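Local coordinates for protein spermidine synthase (Corynebacterium glutamicum ATCC 13032, PDB 3GJY) that probably transfers an aminopropyl group from decarboxylated S-adenosylmethionine to putrescine, yielding spermidine, as in other spermidine synthases, at residues Ala224-Pro229 against Val269-Lys274; Met71-Thr76 against Arg262-Gly267; Leu195-Cys200 against Ile241-Asp246; Arg79-Ala84 against Thr247-Ser252. All coordinates share one frame; numbering follows the deposited sequence.

Contact 1. Residues Ala224-Pro229 against Val269-Lys274; sequences AVIADP and VPAQYK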
# COMPACT_ATOMS: atom_id res chain seq x y z
N ALA A 224 5.21 -12.09 -5.05
CA ALA A 224 5.04 -12.73 -3.75
C ALA A 224 3.87 -12.06 -3.06
O ALA A 224 3.43 -10.97 -3.47
CB ALA A 224 6.31 -12.57 -2.89
N VAL A 225 3.36 -12.72 -2.02
CA VAL A 225 2.24 -12.16 -1.28
C VAL A 225 2.37 -12.32 0.23
O VAL A 225 3.11 -13.18 0.73
CB VAL A 225 0.83 -12.71 -1.78
CG1 VAL A 225 0.56 -12.49 -3.27
CG2 VAL A 225 0.60 -14.09 -1.35
N ILE A 226 1.66 -11.46 0.94
CA ILE A 226 1.41 -11.63 2.37
C ILE A 226 -0.08 -11.62 2.60
O ILE A 226 -0.78 -10.70 2.22
CB ILE A 226 2.09 -10.53 3.20
CG1 ILE A 226 3.63 -10.68 3.15
CG2 ILE A 226 1.64 -10.64 4.68
CD1 ILE A 226 4.37 -9.45 3.56
N ALA A 227 -0.58 -12.71 3.19
CA ALA A 227 -2.02 -12.97 3.17
C ALA A 227 -2.59 -13.19 4.53
O ALA A 227 -1.92 -13.74 5.42
CB ALA A 227 -2.32 -14.20 2.29
N ASP A 228 -3.87 -12.77 4.64
CA ASP A 228 -4.71 -13.04 5.80
C ASP A 228 -5.31 -14.42 5.64
O ASP A 228 -6.13 -14.64 4.76
CB ASP A 228 -5.85 -12.05 5.89
CG ASP A 228 -6.65 -12.23 7.16
OD1 ASP A 228 -6.95 -11.22 7.81
OD2 ASP A 228 -6.97 -13.38 7.50
N PRO A 229 -4.92 -15.35 6.51
CA PRO A 229 -5.34 -16.75 6.37
C PRO A 229 -6.86 -17.04 6.46
O PRO A 229 -7.35 -17.81 5.66
CB PRO A 229 -4.53 -17.46 7.48
CG PRO A 229 -3.32 -16.61 7.64
CD PRO A 229 -3.88 -15.18 7.55
N VAL A 269 -3.63 -10.38 13.97
CA VAL A 269 -4.04 -11.41 13.04
C VAL A 269 -2.76 -12.02 12.49
O VAL A 269 -2.01 -11.34 11.79
CB VAL A 269 -4.87 -10.80 11.88
CG1 VAL A 269 -5.10 -11.84 10.77
CG2 VAL A 269 -6.19 -10.26 12.42
N PRO A 270 -2.46 -13.28 12.84
CA PRO A 270 -1.20 -13.84 12.33
C PRO A 270 -1.28 -14.05 10.83
O PRO A 270 -2.24 -14.60 10.32
CB PRO A 270 -1.09 -15.20 13.07
CG PRO A 270 -2.48 -15.52 13.44
CD PRO A 270 -3.12 -14.19 13.78
N ALA A 271 -0.30 -13.56 10.11
CA ALA A 271 -0.36 -13.65 8.64
C ALA A 271 0.69 -14.59 8.09
O ALA A 271 1.54 -15.07 8.84
CB ALA A 271 -0.18 -12.28 8.02
N GLN A 272 0.61 -14.86 6.79
CA GLN A 272 1.49 -15.82 6.12
C GLN A 272 2.17 -15.13 4.93
O GLN A 272 1.52 -14.41 4.16
CB GLN A 272 0.66 -17.01 5.59
CG GLN A 272 0.04 -17.84 6.74
CD GLN A 272 -1.04 -18.82 6.32
OE1 GLN A 272 -1.49 -18.86 5.17
NE2 GLN A 272 -1.51 -19.60 7.29
N TYR A 273 3.46 -15.37 4.79
CA TYR A 273 4.23 -15.00 3.60
C TYR A 273 4.18 -16.15 2.61
O TYR A 273 4.41 -17.31 2.97
CB TYR A 273 5.68 -14.73 3.98
CG TYR A 273 6.59 -14.49 2.79
CD1 TYR A 273 6.50 -13.32 2.03
CD2 TYR A 273 7.53 -15.45 2.38
CE1 TYR A 273 7.31 -13.10 0.94
CE2 TYR A 273 8.36 -15.23 1.28
CZ TYR A 273 8.25 -14.05 0.56
OH TYR A 273 9.05 -13.80 -0.53
N LYS A 274 3.86 -15.84 1.36
CA LYS A 274 3.82 -16.85 0.31
C LYS A 274 4.75 -16.44 -0.81
O LYS A 274 4.69 -15.31 -1.34
CB LYS A 274 2.40 -16.99 -0.27
CG LYS A 274 1.27 -17.24 0.73
CD LYS A 274 1.43 -18.57 1.46
CE LYS A 274 0.13 -18.97 2.11
NZ LYS A 274 0.41 -20.14 2.99

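Contact 2. Residues Met71-Thr76 against Arg262-Gly267; sequences MRWIAT and RELLGG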
# COMPACT_ATOMS: atom_id res chain seq x y z
N MSE A 71 -1.15 -2.65 7.26
CA MSE A 71 -0.01 -1.69 7.28
C MSE A 71 1.22 -2.33 7.87
O MSE A 71 2.34 -2.15 7.36
CB MSE A 71 -0.37 -0.42 8.05
CG MSE A 71 -1.43 0.45 7.41
SE MSE A 71 -1.54 2.14 8.32
CE MSE A 71 -3.09 2.80 7.38
N ARG A 72 1.01 -3.14 8.93
CA ARG A 72 2.12 -3.91 9.49
C ARG A 72 2.69 -4.87 8.44
O ARG A 72 3.93 -5.08 8.40
CB ARG A 72 1.64 -4.71 10.70
CG ARG A 72 1.14 -3.82 11.82
CD ARG A 72 0.55 -4.66 12.95
NE ARG A 72 1.56 -5.42 13.67
CZ ARG A 72 2.18 -4.98 14.77
NH1 ARG A 72 1.93 -3.76 15.27
NH2 ARG A 72 3.07 -5.75 15.36
N TRP A 73 1.82 -5.47 7.63
CA TRP A 73 2.28 -6.43 6.62
C TRP A 73 3.07 -5.75 5.52
O TRP A 73 4.12 -6.25 5.09
CB TRP A 73 1.10 -7.22 6.04
CG TRP A 73 0.30 -7.93 7.10
CD1 TRP A 73 0.67 -8.21 8.38
CD2 TRP A 73 -1.00 -8.45 6.93
NE1 TRP A 73 -0.35 -8.84 9.06
CE2 TRP A 73 -1.39 -9.02 8.18
CE3 TRP A 73 -1.90 -8.51 5.85
CZ2 TRP A 73 -2.64 -9.62 8.37
CZ3 TRP A 73 -3.16 -9.13 6.05
CH2 TRP A 73 -3.50 -9.67 7.30
N ILE A 74 2.58 -4.59 5.05
CA ILE A 74 3.36 -3.79 4.08
C ILE A 74 4.72 -3.41 4.70
O ILE A 74 5.77 -3.54 4.04
CB ILE A 74 2.60 -2.53 3.64
CG1 ILE A 74 1.38 -2.96 2.81
CG2 ILE A 74 3.51 -1.61 2.84
CD1 ILE A 74 0.40 -1.81 2.56
N ALA A 75 4.72 -2.95 5.95
CA ALA A 75 5.99 -2.58 6.60
C ALA A 75 6.96 -3.76 6.58
O ALA A 75 8.12 -3.60 6.24
CB ALA A 75 5.75 -2.15 8.04
N THR A 76 6.47 -4.95 6.96
CA THR A 76 7.35 -6.11 7.05
C THR A 76 7.88 -6.52 5.66
O THR A 76 9.10 -6.74 5.48
CB THR A 76 6.59 -7.29 7.68
OG1 THR A 76 6.29 -6.95 9.04
CG2 THR A 76 7.42 -8.59 7.61
N ARG A 262 8.26 -14.33 11.44
CA ARG A 262 8.21 -14.00 12.86
C ARG A 262 7.56 -12.64 13.05
O ARG A 262 6.76 -12.47 13.97
CB ARG A 262 9.59 -14.07 13.50
CG ARG A 262 10.13 -15.50 13.49
CD ARG A 262 11.38 -15.72 14.29
NE ARG A 262 12.43 -14.78 13.98
CZ ARG A 262 13.38 -15.00 13.07
NH1 ARG A 262 13.41 -16.15 12.40
NH2 ARG A 262 14.30 -14.07 12.85
N GLU A 263 7.86 -11.67 12.17
CA GLU A 263 7.19 -10.38 12.26
C GLU A 263 5.69 -10.48 11.99
O GLU A 263 4.88 -9.85 12.66
CB GLU A 263 7.80 -9.35 11.30
CG GLU A 263 9.26 -9.05 11.59
CD GLU A 263 9.80 -7.88 10.79
OE1 GLU A 263 9.08 -7.34 9.93
OE2 GLU A 263 10.95 -7.50 11.02
N LEU A 264 5.32 -11.28 10.98
CA LEU A 264 3.92 -11.45 10.62
C LEU A 264 3.07 -12.13 11.68
O LEU A 264 1.84 -12.04 11.65
CB LEU A 264 3.78 -12.24 9.31
CG LEU A 264 4.37 -11.60 8.06
CD1 LEU A 264 4.14 -12.53 6.86
CD2 LEU A 264 3.82 -10.18 7.79
N LEU A 265 3.73 -12.85 12.59
CA LEU A 265 3.03 -13.52 13.68
C LEU A 265 2.87 -12.60 14.87
O LEU A 265 2.23 -13.00 15.87
CB LEU A 265 3.73 -14.82 14.08
CG LEU A 265 3.78 -15.89 12.99
CD1 LEU A 265 4.65 -17.05 13.42
CD2 LEU A 265 2.38 -16.36 12.57
N GLY A 266 3.42 -11.39 14.79
CA GLY A 266 3.40 -10.45 15.91
C GLY A 266 2.20 -9.53 16.03
O GLY A 266 2.05 -8.84 17.06
N GLY A 267 1.35 -9.50 15.01
CA GLY A 267 0.14 -8.65 15.01
C GLY A 267 -1.06 -9.32 15.65
O GLY A 267 -0.95 -10.44 16.14
O HOH W 1 2.10 -7.89 12.20
O HOH W 2 4.80 -7.67 14.35
O HOH W 3 0.13 -9.69 11.92
O HOH W 4 10.95 -7.01 7.63
O HOH W 5 3.98 -7.73 10.36

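Contact 3. Residues Leu195-Cys200 against Ile241-Asp246; sequences LYVANC and ILMGSD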
# COMPACT_ATOMS: atom_id res chain seq x y z
N LEU A 195 10.58 -2.13 -6.24
CA LEU A 195 9.48 -2.87 -5.65
C LEU A 195 8.15 -2.20 -5.87
O LEU A 195 8.01 -1.02 -5.58
CB LEU A 195 9.72 -3.07 -4.16
CG LEU A 195 8.62 -3.72 -3.32
CD1 LEU A 195 8.50 -5.18 -3.74
CD2 LEU A 195 8.98 -3.61 -1.81
N TYR A 196 7.17 -2.98 -6.32
CA TYR A 196 5.76 -2.61 -6.29
C TYR A 196 5.06 -3.41 -5.19
O TYR A 196 5.16 -4.63 -5.15
CB TYR A 196 5.13 -2.88 -7.68
CG TYR A 196 3.62 -2.72 -7.70
CD1 TYR A 196 3.02 -1.51 -8.06
CD2 TYR A 196 2.80 -3.79 -7.34
CE1 TYR A 196 1.65 -1.37 -8.08
CE2 TYR A 196 1.40 -3.66 -7.35
CZ TYR A 196 0.83 -2.43 -7.73
OH TYR A 196 -0.53 -2.25 -7.75
N VAL A 197 4.31 -2.72 -4.34
CA VAL A 197 3.57 -3.34 -3.22
C VAL A 197 2.16 -2.77 -3.22
O VAL A 197 2.01 -1.55 -3.23
CB VAL A 197 4.15 -2.95 -1.83
CG1 VAL A 197 3.32 -3.56 -0.70
CG2 VAL A 197 5.59 -3.34 -1.70
N ALA A 198 1.14 -3.62 -3.17
CA ALA A 198 -0.23 -3.15 -3.14
C ALA A 198 -1.05 -3.78 -2.04
O ALA A 198 -1.01 -4.99 -1.82
CB ALA A 198 -0.94 -3.39 -4.50
N ASN A 199 -1.87 -2.95 -1.41
CA ASN A 199 -2.94 -3.45 -0.56
C ASN A 199 -4.14 -3.82 -1.43
O ASN A 199 -4.60 -3.01 -2.23
CB ASN A 199 -3.33 -2.39 0.45
CG ASN A 199 -4.41 -2.84 1.40
OD1 ASN A 199 -4.55 -4.04 1.68
ND2 ASN A 199 -5.16 -1.87 1.93
N CYS A 200 -4.59 -5.06 -1.32
CA CYS A 200 -5.75 -5.53 -2.10
C CYS A 200 -6.78 -6.07 -1.13
O CYS A 200 -6.50 -7.00 -0.39
CB CYS A 200 -5.32 -6.59 -3.13
SG CYS A 200 -6.65 -7.44 -3.97
N ILE A 241 -1.57 -8.54 0.58
CA ILE A 241 -0.53 -7.64 0.08
C ILE A 241 0.12 -8.33 -1.13
O ILE A 241 0.65 -9.44 -1.02
CB ILE A 241 0.54 -7.38 1.16
CG1 ILE A 241 -0.10 -6.81 2.46
CG2 ILE A 241 1.62 -6.46 0.59
CD1 ILE A 241 -1.05 -5.64 2.27
N LEU A 242 0.06 -7.67 -2.28
CA LEU A 242 0.60 -8.17 -3.56
C LEU A 242 1.90 -7.47 -3.86
O LEU A 242 1.95 -6.23 -3.87
CB LEU A 242 -0.41 -7.86 -4.67
CG LEU A 242 -1.87 -8.27 -4.38
CD1 LEU A 242 -2.75 -7.87 -5.57
CD2 LEU A 242 -1.99 -9.78 -4.12
N MSE A 243 2.96 -8.25 -4.08
CA MSE A 243 4.27 -7.68 -4.34
C MSE A 243 4.80 -8.11 -5.72
O MSE A 243 4.67 -9.28 -6.09
CB MSE A 243 5.26 -8.01 -3.23
CG MSE A 243 4.85 -7.42 -1.88
SE MSE A 243 6.05 -7.84 -0.46
CE MSE A 243 5.44 -9.63 -0.20
N GLY A 244 5.37 -7.17 -6.46
CA GLY A 244 5.96 -7.46 -7.77
C GLY A 244 7.31 -6.78 -7.88
O GLY A 244 7.50 -5.67 -7.36
N SER A 245 8.29 -7.46 -8.48
CA SER A 245 9.60 -6.87 -8.73
C SER A 245 10.32 -7.71 -9.76
O SER A 245 10.03 -8.92 -9.92
CB SER A 245 10.44 -6.93 -7.45
OG SER A 245 11.73 -6.33 -7.62
N ASP A 246 11.29 -7.08 -10.45
CA ASP A 246 12.23 -7.86 -11.26
C ASP A 246 13.34 -8.52 -10.43
O ASP A 246 14.09 -9.35 -10.95
CB ASP A 246 12.85 -7.03 -12.38
CG ASP A 246 11.83 -6.67 -13.45
OD1 ASP A 246 10.80 -7.38 -13.62
OD2 ASP A 246 12.11 -5.69 -14.16

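Contact 4. Residues Arg79-Ala84 against Thr247-Ser252; sequences RAFIDA and TEFFSS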
# COMPACT_ATOMS: atom_id res chain seq x y z
N ARG A 79 10.16 -3.58 4.13
CA ARG A 79 11.46 -3.40 4.82
C ARG A 79 12.39 -4.56 4.51
O ARG A 79 13.59 -4.37 4.30
CB ARG A 79 11.31 -3.27 6.34
CG ARG A 79 10.73 -1.91 6.76
CD ARG A 79 10.51 -1.89 8.25
NE ARG A 79 11.76 -1.98 9.00
CZ ARG A 79 11.81 -1.88 10.32
NH1 ARG A 79 10.69 -1.70 11.02
NH2 ARG A 79 12.98 -1.96 10.95
N ALA A 80 11.84 -5.78 4.46
CA ALA A 80 12.70 -6.94 4.14
C ALA A 80 13.37 -6.75 2.76
O ALA A 80 14.57 -7.02 2.58
CB ALA A 80 11.91 -8.25 4.22
N PHE A 81 12.59 -6.28 1.81
CA PHE A 81 13.08 -6.08 0.47
C PHE A 81 14.08 -4.92 0.42
O PHE A 81 15.16 -5.05 -0.16
CB PHE A 81 11.89 -5.78 -0.46
CG PHE A 81 12.28 -5.68 -1.92
CD1 PHE A 81 12.13 -6.78 -2.76
CD2 PHE A 81 12.84 -4.52 -2.44
CE1 PHE A 81 12.47 -6.70 -4.11
CE2 PHE A 81 13.21 -4.46 -3.79
CZ PHE A 81 13.02 -5.56 -4.60
N ILE A 82 13.70 -3.76 0.97
CA ILE A 82 14.57 -2.59 0.94
C ILE A 82 15.89 -2.91 1.64
O ILE A 82 16.97 -2.54 1.15
CB ILE A 82 13.86 -1.38 1.63
CG1 ILE A 82 12.64 -0.91 0.81
CG2 ILE A 82 14.84 -0.21 1.90
CD1 ILE A 82 11.66 -0.08 1.62
N ASP A 83 15.81 -3.55 2.79
CA ASP A 83 17.03 -3.85 3.54
C ASP A 83 17.97 -4.76 2.77
O ASP A 83 19.19 -4.63 2.86
CB ASP A 83 16.69 -4.46 4.90
CG ASP A 83 16.02 -3.47 5.84
OD1 ASP A 83 16.02 -2.23 5.55
OD2 ASP A 83 15.49 -3.94 6.86
N ALA A 84 17.41 -5.71 2.04
CA ALA A 84 18.23 -6.65 1.27
C ALA A 84 18.76 -6.09 -0.03
O ALA A 84 19.85 -6.50 -0.46
CB ALA A 84 17.43 -7.90 0.99
N THR A 247 13.43 -8.13 -9.17
CA THR A 247 14.30 -8.79 -8.19
C THR A 247 13.57 -9.99 -7.58
O THR A 247 12.38 -9.89 -7.25
CB THR A 247 14.67 -7.78 -7.06
OG1 THR A 247 15.30 -6.64 -7.64
CG2 THR A 247 15.61 -8.40 -5.99
N GLU A 248 14.25 -11.14 -7.49
CA GLU A 248 13.67 -12.31 -6.83
C GLU A 248 13.23 -12.04 -5.40
O GLU A 248 13.93 -11.36 -4.67
CB GLU A 248 14.68 -13.47 -6.82
CG GLU A 248 15.01 -13.98 -8.18
CD GLU A 248 15.89 -15.20 -8.12
OE1 GLU A 248 15.41 -16.25 -7.66
OE2 GLU A 248 17.04 -15.08 -8.57
N PHE A 249 12.06 -12.55 -5.03
CA PHE A 249 11.60 -12.53 -3.66
C PHE A 249 12.16 -13.73 -2.91
O PHE A 249 12.54 -14.75 -3.51
CB PHE A 249 10.07 -12.53 -3.63
CG PHE A 249 9.47 -11.21 -4.09
CD1 PHE A 249 9.58 -10.06 -3.29
CD2 PHE A 249 8.92 -11.09 -5.34
CE1 PHE A 249 9.07 -8.84 -3.72
CE2 PHE A 249 8.39 -9.87 -5.77
CZ PHE A 249 8.50 -8.75 -4.96
N PHE A 250 12.19 -13.61 -1.59
CA PHE A 250 12.72 -14.68 -0.75
C PHE A 250 11.88 -15.96 -0.92
O PHE A 250 10.67 -15.93 -1.16
CB PHE A 250 12.81 -14.19 0.71
CG PHE A 250 13.74 -13.01 0.88
CD1 PHE A 250 15.11 -13.15 0.66
CD2 PHE A 250 13.24 -11.77 1.23
CE1 PHE A 250 15.98 -12.05 0.81
CE2 PHE A 250 14.10 -10.67 1.38
CZ PHE A 250 15.46 -10.82 1.18
N SER A 251 12.55 -17.10 -0.86
CA SER A 251 11.85 -18.37 -0.91
C SER A 251 11.34 -18.71 0.47
O SER A 251 11.91 -18.26 1.46
CB SER A 251 12.80 -19.47 -1.35
OG SER A 251 13.04 -19.38 -2.74
N SER A 252 10.28 -19.51 0.51
CA SER A 252 9.70 -19.94 1.75
C SER A 252 10.69 -20.65 2.66
O SER A 252 10.58 -20.54 3.88
CB SER A 252 8.46 -20.80 1.49
OG SER A 252 7.34 -19.91 1.41

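Contact 1. Residues Ala224-Pro229 against Val269-Lys274
The outer border of the central mixed sheet is formed here, where V225, I226 and A227 of strand 222-227 pair with K274, Y273 and Q272 of the short strand 272-274. The strands run antiparallel, with axes 4.8 Å apart. V225 and K274 form a hydrogen-bonded pair through both of their N-H groups. A227 and Q272 form the next one, and I226 with Y273 is the non-hydrogen-bonded pair between them. On the face of V225 and K274, CG2 of V225 lies 3.6 Å from CB of K274. The lysine then bends at chi2 (-64°) and leads away from V225. Its NZ reaches OE1 of Q272 at 3.2 Å, from above the amide plane rather than along a lone pair. The same amide packs on a proline: CD of Q272 is 3.4 Å from CG of P229. On the face of I226 and Y273, CG1 of I226 meets the edge of the tyrosine ring at CD1, 4.1 Å away. Y273 CG stands anti to the backbone N (chi1 173°), and the ring extends to A224 of the partner strand, whose CB is 4.0 Å from CE1 of Y273. The hydroxyl of Y273 is hydrogen-bonded to the carbonyl of F250. Past the paired residues, OD1 of D228 touches CG1 of V269 at 3.5 Å, but its main partner is R236, in a salt bridge. D228 is also the N-cap residue of helix 229-232. The arrangement is an antiparallel edge pair closing one side of a Rossmann-like sheet, consistent with the AdoMet methyltransferase-type fold of spermidine synthases.

Contact 2. Residues Met71-Thr76 against Arg262-Gly267
T76 lies alongside the side chain of E263, the two running past each other in opposite directions. In one of the two conformers of E263, its OE1 is 3.0 Å from OG1 of T76; this polar approach is tentative. With OG1 beside the backbone N (chi1 -66°), the threonine methyl falls anti to that N and reaches the leucine that follows: CG2 of T76 is 3.9 Å from CD2 of L264. That same leucine methyl meets W73, 3.8 Å from CD1 of the indole, and the two side chains cross at about a right angle. L264 thus fills the angle between T76 and W73. Around this small apolar patch the contact is largely water-mediated. Water 3 lies in the plane of the indole at its edge and accepts from NE1 of W73 at 3.0 Å. It also sits 2.9 Å from O of L264, one of several acceptors it could serve. R72 uses two waters. Its NE gives its proton to water 1, which lies in the guanidinium plane, and its NH2 gives one to water 2. Water 2 passes the link on to O of E263 at 2.8 Å; the bond from water 1 to that oxygen is weak. The backbone of G266 and G267 lies near the guanidinium, with CA of G267 3.8 Å from NE of R72. NH1 of R72 is hydrogen-bonded to the carbonyl of L66. The contact sets helix 69-85 beside the C-terminal end of helix 255-264. Toward the sheet, W73 and L264 both pack on I226 of strand 222-227, while I74 packs on I241 of strand 238-245.

Contact 3. Residues Leu195-Cys200 against Ile241-Asp246
V197 and I241 meet in the apolar heart of the mixed sheet of this Rossmann-like fold, with CG1 of V197, in the conformer described, 3.6 Å from CG2 of I241. The V197 methyl stands anti to its backbone N (chi1 177°). In I241, CG1 sits beside the backbone N (chi1 -57°), which puts CG2 anti to it. On the same face V197 and M243, a selenomethionine, lie side by side and point the same way, V197 CG2 to M243 CG at 4.2 Å. Helix 69-85 covers this face; I241 packs there on I74. The other face carries Y196, A198 and L242. CD1 of L242 reaches along it to CB of C200, 3.8 Å away, and helix 207-219 packs here through M216 and E212. Between the faces the antiparallel strands 194-202 and 238-245 pair closely, their axes 4.7 Å apart. Y196 with G244 and A198 with L242 are the hydrogen-bonded pairs, each with two N-H...O bonds. V197 with M243 and N199 with I241 are non-hydrogen-bonded. Strand 194-202 also pairs with strand 160-165 on its other edge, so the contact marks the turn from parallel to antiparallel order. G244 has no side chain, and its N lies at the edge of the Y196 ring. Toward the polar end N199 accepts from N239 through OD1 and gives ND2 to D166. That same OD1 lies 3.9 Å from CD1 of I241.

Contact 4. Residues Arg79-Ala84 against Thr247-Ser252
F81 and F250 carry most of this contact, with T247 and F249 beside them. F81 has the most surface buried. Its CG is anti to the backbone N (chi1 -175°), which sends the ring out from helix 69-85 toward the loop. There the far end of the ring meets the threonine, with CZ of F81 3.7 Å from CB of T247. T247 keeps its hydroxyl for the carbonyl of G193. Farther back on the same ring, CD1 of F81 lies 3.8 Å from CE1 of F249. The two rings are 5.8 Å apart between centroids and their planes are inclined at 50°, an oblique pair. F250 spans one turn of the helix, from A80 to A84. The edge of its ring meets the helix in plane: CZ of F250 is 3.5 Å from CB of A84, and CE2 is 3.9 Å from O of A80. That carbonyl also accepts the backbone N-H of A84. The methyl of A80 is close too, its CB 4.3 Å from CE2 of F250. The contact is aromatic and apolar, near the surface. It joins the second half of helix 69-85 to the loop between strand 238-245 and helix 255-264. F249 dips inward onto A224 of strand 222-227 and M243 of strand 238-245, while F250 lies against E256 and I260 of helix 255-264.

Overall arrangement
Contact 3 is the buried core of the set, and contact 4 lies at the surface; contacts 1 and 2 are partly buried. Contacts 1 and 3 are antiparallel strand pairs in one sheet, joined because strands 222-227 and 238-245 are neighbours: the carbonyls of A224 and I226 accept hydrogen bonds from N of M243 and I241. Contacts 2 and 4 both use helix 69-85, at different points along it. Their chemistry differs from the backbone pairing of the sheet: contact 2 relies on waters and a few polar ends, contact 4 on aromatic rings. W73 and L264 tie contact 2 to contact 1, and F249 links contact 4 to contacts 1 and 3.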